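Local coordinates for Box C/D snoRNA protein 1 (Saccharomyces cerevisiae, PDB 6THL), which is required for the accumulation of box C/D snoRNAs and is involved in snoRNA processing, transport to the nucleolus and ribosome biogenesis, at residues B[24-29]-B[159-164]; B[46-51]-B[163-168]. All blocks are in the same frame, centred on the assembly; numbering follows the deposited sequence.

Interaction 1: B[24-29]-B[159-164]; sequences MQRSSQ and TVIEFP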
loop_
_atom_site.group_PDB
_atom_site.type_symbol
_atom_site.label_atom_id
_atom_site.label_comp_id
_atom_site.label_asym_id
_atom_site.label_seq_id
_atom_site.Cartn_x
_atom_site.Cartn_y
_atom_site.Cartn_z
ATOM N N MET B 24 10.880 -8.132 -0.724
ATOM C CA MET B 24 10.546 -6.953 -1.494
ATOM C C MET B 24 9.203 -7.181 -2.146
ATOM O O MET B 24 8.910 -8.279 -2.577
ATOM C CB MET B 24 11.621 -6.637 -2.534
ATOM C CG MET B 24 12.977 -6.275 -1.955
ATOM S SD MET B 24 12.982 -4.704 -1.074
ATOM C CE MET B 24 14.346 -5.055 0.022
ATOM N N GLN B 25 8.383 -6.136 -2.167
ATOM C CA GLN B 25 7.045 -6.217 -2.701
ATOM C C GLN B 25 7.091 -6.872 -4.088
ATOM O O GLN B 25 6.349 -7.823 -4.358
ATOM C CB GLN B 25 6.412 -4.816 -2.735
ATOM C CG GLN B 25 4.961 -4.842 -3.165
ATOM C CD GLN B 25 4.121 -3.714 -2.610
ATOM O OE1 GLN B 25 3.829 -3.688 -1.419
ATOM N NE2 GLN B 25 3.689 -2.797 -3.477
ATOM N N ARG B 26 8.007 -6.405 -4.942
ATOM C CA ARG B 26 8.095 -6.868 -6.319
ATOM C C ARG B 26 8.340 -8.359 -6.334
ATOM O O ARG B 26 7.779 -9.089 -7.168
ATOM C CB ARG B 26 9.191 -6.163 -7.128
ATOM C CG ARG B 26 9.276 -6.631 -8.586
ATOM C CD ARG B 26 9.974 -5.652 -9.545
ATOM N NE ARG B 26 9.773 -6.098 -10.923
ATOM C CZ ARG B 26 8.920 -5.575 -11.801
ATOM N NH1 ARG B 26 8.240 -4.486 -11.518
ATOM N NH2 ARG B 26 8.806 -6.127 -13.019
ATOM N N SER B 27 9.161 -8.819 -5.406
ATOM C CA SER B 27 9.484 -10.222 -5.362
ATOM C C SER B 27 8.202 -11.003 -5.169
ATOM O O SER B 27 7.966 -12.010 -5.812
ATOM C CB SER B 27 10.489 -10.504 -4.251
ATOM O OG SER B 27 10.635 -11.876 -4.067
ATOM N N SER B 28 7.322 -10.494 -4.338
ATOM C CA SER B 28 6.065 -11.174 -4.130
ATOM C C SER B 28 5.108 -10.846 -5.231
ATOM O O SER B 28 4.032 -11.422 -5.251
ATOM C CB SER B 28 5.437 -10.819 -2.771
ATOM O OG SER B 28 6.283 -11.200 -1.683
ATOM N N GLN B 29 5.421 -9.926 -6.140
ATOM C CA GLN B 29 4.488 -9.774 -7.285
ATOM C C GLN B 29 4.953 -10.459 -8.556
ATOM O O GLN B 29 4.294 -10.332 -9.569
ATOM C CB GLN B 29 3.997 -8.326 -7.528
ATOM C CG GLN B 29 4.971 -7.240 -7.128
ATOM C CD GLN B 29 4.530 -5.829 -7.456
ATOM O OE1 GLN B 29 5.044 -4.902 -6.880
ATOM N NE2 GLN B 29 3.603 -5.662 -8.374
ATOM N N THR B 159 17.643 -7.903 -20.098
ATOM C CA THR B 159 17.543 -8.075 -18.666
ATOM C C THR B 159 16.221 -7.521 -18.144
ATOM O O THR B 159 15.725 -6.485 -18.653
ATOM C CB THR B 159 18.778 -7.458 -17.995
ATOM O OG1 THR B 159 19.903 -8.288 -18.311
ATOM C CG2 THR B 159 18.626 -7.332 -16.454
ATOM N N VAL B 160 15.627 -8.240 -17.171
ATOM C CA VAL B 160 14.479 -7.701 -16.431
ATOM C C VAL B 160 14.748 -7.653 -14.966
ATOM O O VAL B 160 15.573 -8.382 -14.451
ATOM C CB VAL B 160 13.203 -8.495 -16.659
ATOM C CG1 VAL B 160 12.665 -8.214 -18.062
ATOM C CG2 VAL B 160 13.440 -9.980 -16.413
ATOM N N ILE B 161 14.076 -6.753 -14.280
ATOM C CA ILE B 161 14.066 -6.829 -12.835
ATOM C C ILE B 161 12.878 -7.709 -12.490
ATOM O O ILE B 161 11.693 -7.305 -12.569
ATOM C CB ILE B 161 13.990 -5.464 -12.177
ATOM C CG1 ILE B 161 15.369 -4.830 -12.281
ATOM C CG2 ILE B 161 13.634 -5.634 -10.705
ATOM C CD1 ILE B 161 15.381 -3.352 -12.071
ATOM N N GLU B 162 13.224 -8.954 -12.189
ATOM C CA GLU B 162 12.259 -10.005 -11.872
ATOM C C GLU B 162 11.439 -10.448 -13.093
ATOM O O GLU B 162 11.132 -11.643 -13.267
ATOM C CB GLU B 162 11.331 -9.588 -10.702
ATOM C CG GLU B 162 12.040 -9.303 -9.384
ATOM C CD GLU B 162 12.211 -10.511 -8.490
ATOM O OE1 GLU B 162 13.065 -10.440 -7.581
ATOM O OE2 GLU B 162 11.498 -11.513 -8.661
ATOM N N PHE B 163 11.068 -9.500 -13.929
ATOM C CA PHE B 163 10.058 -9.753 -14.932
ATOM C C PHE B 163 9.783 -8.430 -15.616
ATOM O O PHE B 163 9.795 -7.363 -14.971
ATOM C CB PHE B 163 8.736 -10.381 -14.355
ATOM C CG PHE B 163 7.903 -9.450 -13.465
ATOM C CD1 PHE B 163 6.838 -8.767 -13.965
ATOM C CD2 PHE B 163 8.191 -9.297 -12.120
ATOM C CE1 PHE B 163 6.083 -7.931 -13.157
ATOM C CE2 PHE B 163 7.449 -8.459 -11.308
ATOM C CZ PHE B 163 6.385 -7.786 -11.824
ATOM N N PRO B 164 9.532 -8.494 -16.918
ATOM C CA PRO B 164 9.349 -7.300 -17.723
ATOM C C PRO B 164 8.371 -6.293 -17.137
ATOM O O PRO B 164 7.334 -6.662 -16.582
ATOM C CB PRO B 164 8.780 -7.851 -19.042
ATOM C CG PRO B 164 8.293 -9.226 -18.718
ATOM C CD PRO B 164 9.239 -9.720 -17.681
#

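Interaction 2: B[46-51]-B[163-168]; sequences EWILCP and FPTIFV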
loop_
_atom_site.group_PDB
_atom_site.type_symbol
_atom_site.label_atom_id
_atom_site.label_comp_id
_atom_site.label_asym_id
_atom_site.label_seq_id
_atom_site.Cartn_x
_atom_site.Cartn_y
_atom_site.Cartn_z
ATOM N N GLU B 46 4.554 -6.419 -15.894
ATOM C CA GLU B 46 3.978 -5.203 -15.311
ATOM C C GLU B 46 3.563 -4.176 -16.399
ATOM O O GLU B 46 4.391 -3.518 -17.035
ATOM C CB GLU B 46 4.955 -4.574 -14.306
ATOM C CG GLU B 46 4.420 -3.275 -13.738
ATOM C CD GLU B 46 5.405 -2.581 -12.859
ATOM O OE1 GLU B 46 4.937 -1.704 -12.111
ATOM O OE2 GLU B 46 6.617 -2.906 -12.905
ATOM N N TRP B 47 2.268 -4.052 -16.613
ATOM C CA TRP B 47 1.768 -3.107 -17.583
ATOM C C TRP B 47 1.736 -1.749 -16.924
ATOM O O TRP B 47 1.247 -1.613 -15.823
ATOM C CB TRP B 47 0.363 -3.499 -18.056
ATOM C CG TRP B 47 0.356 -4.747 -18.825
ATOM C CD1 TRP B 47 0.031 -5.977 -18.378
ATOM C CD2 TRP B 47 0.725 -4.896 -20.193
ATOM N NE1 TRP B 47 0.166 -6.898 -19.392
ATOM C CE2 TRP B 47 0.593 -6.251 -20.515
ATOM C CE3 TRP B 47 1.153 -4.004 -21.184
ATOM C CZ2 TRP B 47 0.861 -6.740 -21.780
ATOM C CZ3 TRP B 47 1.436 -4.499 -22.452
ATOM C CH2 TRP B 47 1.284 -5.849 -22.737
ATOM N N ILE B 48 2.293 -0.750 -17.590
ATOM C CA ILE B 48 2.145 0.633 -17.166
ATOM C C ILE B 48 1.618 1.429 -18.350
ATOM O O ILE B 48 2.321 1.620 -19.343
ATOM C CB ILE B 48 3.481 1.230 -16.706
ATOM C CG1 ILE B 48 3.946 0.564 -15.405
ATOM C CG2 ILE B 48 3.333 2.719 -16.495
ATOM C CD1 ILE B 48 5.410 0.739 -15.116
ATOM N N LEU B 49 0.369 1.875 -18.233
ATOM C CA LEU B 49 -0.316 2.642 -19.267
ATOM C C LEU B 49 -0.128 4.113 -19.004
ATOM O O LEU B 49 -0.486 4.596 -17.921
ATOM C CB LEU B 49 -1.814 2.318 -19.243
ATOM C CG LEU B 49 -2.137 0.825 -19.379
ATOM C CD1 LEU B 49 -3.608 0.656 -19.696
ATOM C CD2 LEU B 49 -1.320 0.115 -20.438
ATOM N N CYS B 50 0.445 4.813 -19.985
ATOM C CA CYS B 50 0.609 6.267 -19.915
ATOM C C CYS B 50 -0.441 6.939 -20.793
ATOM O O CYS B 50 -0.431 6.815 -22.035
ATOM C CB CYS B 50 2.005 6.696 -20.331
ATOM S SG CYS B 50 3.332 5.588 -19.809
ATOM N N PRO B 51 -1.364 7.655 -20.147
ATOM C CA PRO B 51 -2.407 8.308 -20.857
ATOM C C PRO B 51 -1.873 9.607 -21.407
ATOM O O PRO B 51 -0.717 9.959 -21.148
ATOM C CB PRO B 51 -3.418 8.600 -19.757
ATOM C CG PRO B 51 -2.564 8.969 -18.601
ATOM C CD PRO B 51 -1.393 8.020 -18.713
ATOM N N PHE B 163 11.068 -9.500 -13.929
ATOM C CA PHE B 163 10.058 -9.753 -14.932
ATOM C C PHE B 163 9.783 -8.430 -15.616
ATOM O O PHE B 163 9.795 -7.363 -14.971
ATOM C CB PHE B 163 8.736 -10.381 -14.355
ATOM C CG PHE B 163 7.903 -9.450 -13.465
ATOM C CD1 PHE B 163 6.838 -8.767 -13.965
ATOM C CD2 PHE B 163 8.191 -9.297 -12.120
ATOM C CE1 PHE B 163 6.083 -7.931 -13.157
ATOM C CE2 PHE B 163 7.449 -8.459 -11.308
ATOM C CZ PHE B 163 6.385 -7.786 -11.824
ATOM N N PRO B 164 9.532 -8.494 -16.918
ATOM C CA PRO B 164 9.349 -7.300 -17.723
ATOM C C PRO B 164 8.371 -6.293 -17.137
ATOM O O PRO B 164 7.334 -6.662 -16.582
ATOM C CB PRO B 164 8.780 -7.851 -19.042
ATOM C CG PRO B 164 8.293 -9.226 -18.718
ATOM C CD PRO B 164 9.239 -9.720 -17.681
ATOM N N THR B 165 8.730 -5.030 -17.268
ATOM C CA THR B 165 7.800 -3.939 -17.094
ATOM C C THR B 165 7.604 -3.377 -18.521
ATOM O O THR B 165 8.551 -3.391 -19.313
ATOM C CB THR B 165 8.407 -2.904 -16.132
ATOM O OG1 THR B 165 8.755 -3.554 -14.890
ATOM C CG2 THR B 165 7.469 -1.751 -15.895
ATOM N N ILE B 166 6.395 -2.936 -18.873
ATOM C CA ILE B 166 6.097 -2.591 -20.253
ATOM C C ILE B 166 5.205 -1.384 -20.322
ATOM O O ILE B 166 4.027 -1.467 -19.976
ATOM C CB ILE B 166 5.360 -3.710 -21.025
ATOM C CG1 ILE B 166 6.052 -5.074 -20.906
ATOM C CG2 ILE B 166 5.219 -3.312 -22.495
ATOM C CD1 ILE B 166 7.346 -5.188 -21.668
ATOM N N PHE B 167 5.780 -0.282 -20.809
ATOM C CA PHE B 167 5.146 1.025 -20.876
ATOM C C PHE B 167 4.392 1.136 -22.180
ATOM O O PHE B 167 4.839 0.613 -23.220
ATOM C CB PHE B 167 6.186 2.159 -20.858
ATOM C CG PHE B 167 6.927 2.300 -19.566
ATOM C CD1 PHE B 167 8.077 1.566 -19.337
ATOM C CD2 PHE B 167 6.502 3.208 -18.605
ATOM C CE1 PHE B 167 8.781 1.691 -18.162
ATOM C CE2 PHE B 167 7.200 3.319 -17.414
ATOM C CZ PHE B 167 8.349 2.549 -17.191
ATOM N N VAL B 168 3.273 1.862 -22.107
ATOM C CA VAL B 168 2.330 2.021 -23.186
ATOM C C VAL B 168 1.988 3.513 -23.242
ATOM O O VAL B 168 1.708 4.134 -22.223
ATOM C CB VAL B 168 1.068 1.142 -22.954
ATOM C CG1 VAL B 168 0.112 1.221 -24.133
ATOM C CG2 VAL B 168 1.436 -0.311 -22.800
#

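Interaction 1: B[24-29]-B[159-164]
Arg26, on the short helix 25-29 of the BCD1 domain, reaches into the turn that follows strand 159-161 and lays its guanidinium on the ring of Phe163. The two planes lie 15° apart with centres 3.6 Å from each other, a stacked cation-pi pair in which NH2 sits over the middle of the ring while CZ lies nearer the CE2 rim. The arginine chain gets there extended from CG to NE, with CG standing anti to the backbone N (chi1 -179°). Phe163 meets it from the opposite direction. Its first torsion sets CG between its own N and carbonyl carbon, turning the ring back toward the helix.

The turn backbone supplies the acceptors. Arg26 NE donates to Ile161 O at 2.8 Å, approaching from above the carbonyl plane, 41° out of it. NH2 adds weak bonds to the same oxygen and to Phe163 O. Lower down, Arg26 CD crosses Ile161 at about a right angle, 3.8 Å from its CG2, while Arg26 CG passes Glu162 CG at 3.9 Å.

Glu162 runs antiparallel to the arginine chain without pairing with the guanidinium; Arg26 NE and Glu162 OE2 are 6.1 Å apart. The Glu162 carboxylate bonds instead to Leu20 N and Asn30 ND2. Arg26 finds its carboxylates in Glu46, through NH1, and in an acidic side chain of the other protein's chain, through NE. With carbonyls, carboxylates and an aromatic face around it, this buried guanidinium is probably held firmly in its charged form, and the turn is tied to the helix.

Interaction 2: B[46-51]-B[163-168]
Glu46 and Thr165 are brought side by side by their torsions: the glutamate runs out extended, with CG anti to its N (chi1 177°), and the threonine turns OG1 beside its own N (chi1 -56°). Thr165 OG1 then donates to Glu46 OE2 at 3.0 Å, on the anti side of the carboxylate and 26° out of its plane. The same OE2 takes the salt bridge from Arg26, so a glutamine here would probably leave Arg26 NH1 without its charged partner.

The backbones form a parallel strand pair, Glu46 to Leu49 in register with Thr165 to Val168. The ladder opens with Glu46 N to Pro164 O at 2.9 Å and closes with Cys50 N to Val168 O at 2.7 Å. On the Glu46 face, Ile48 CG2 lies 3.8 Å from Phe167 CD2; just past the strand, Cys50 SG comes to the edge of the Phe167 ring. On the other face Leu49 CD2 packs against Val168 CB at 3.6 Å, and Val168 CG2 meets the rim of the Trp47 indole.

This pair lies within the mixed sheet: strand 62-70 bonds to 40-49 on one flank, 122-126 to 165-169 on the other, while helix 81-90 covers Leu49.

Interactions 1 and 2 share Phe163 and Pro164, the residues that carry the chain from strand 159-161 into strand 165-169; their centres are about 13 Å apart. The direct tie is the salt bridge from Arg26 NH1 to Glu46 OE2, 2.7 Å, so one side chain of the helix grips both the turn and the first residue of the paired strand segment. Phe163 serves both contacts: beyond the stack, its edge at CE1 lies 3.5 Å from Glu46 N. Interaction 1 also lies within reach of the chain of another protein, which places its helix at that interface, whereas interaction 2 lies nearer the centre of the chain, about 5 Å from it against about 12 Å, centre to centre.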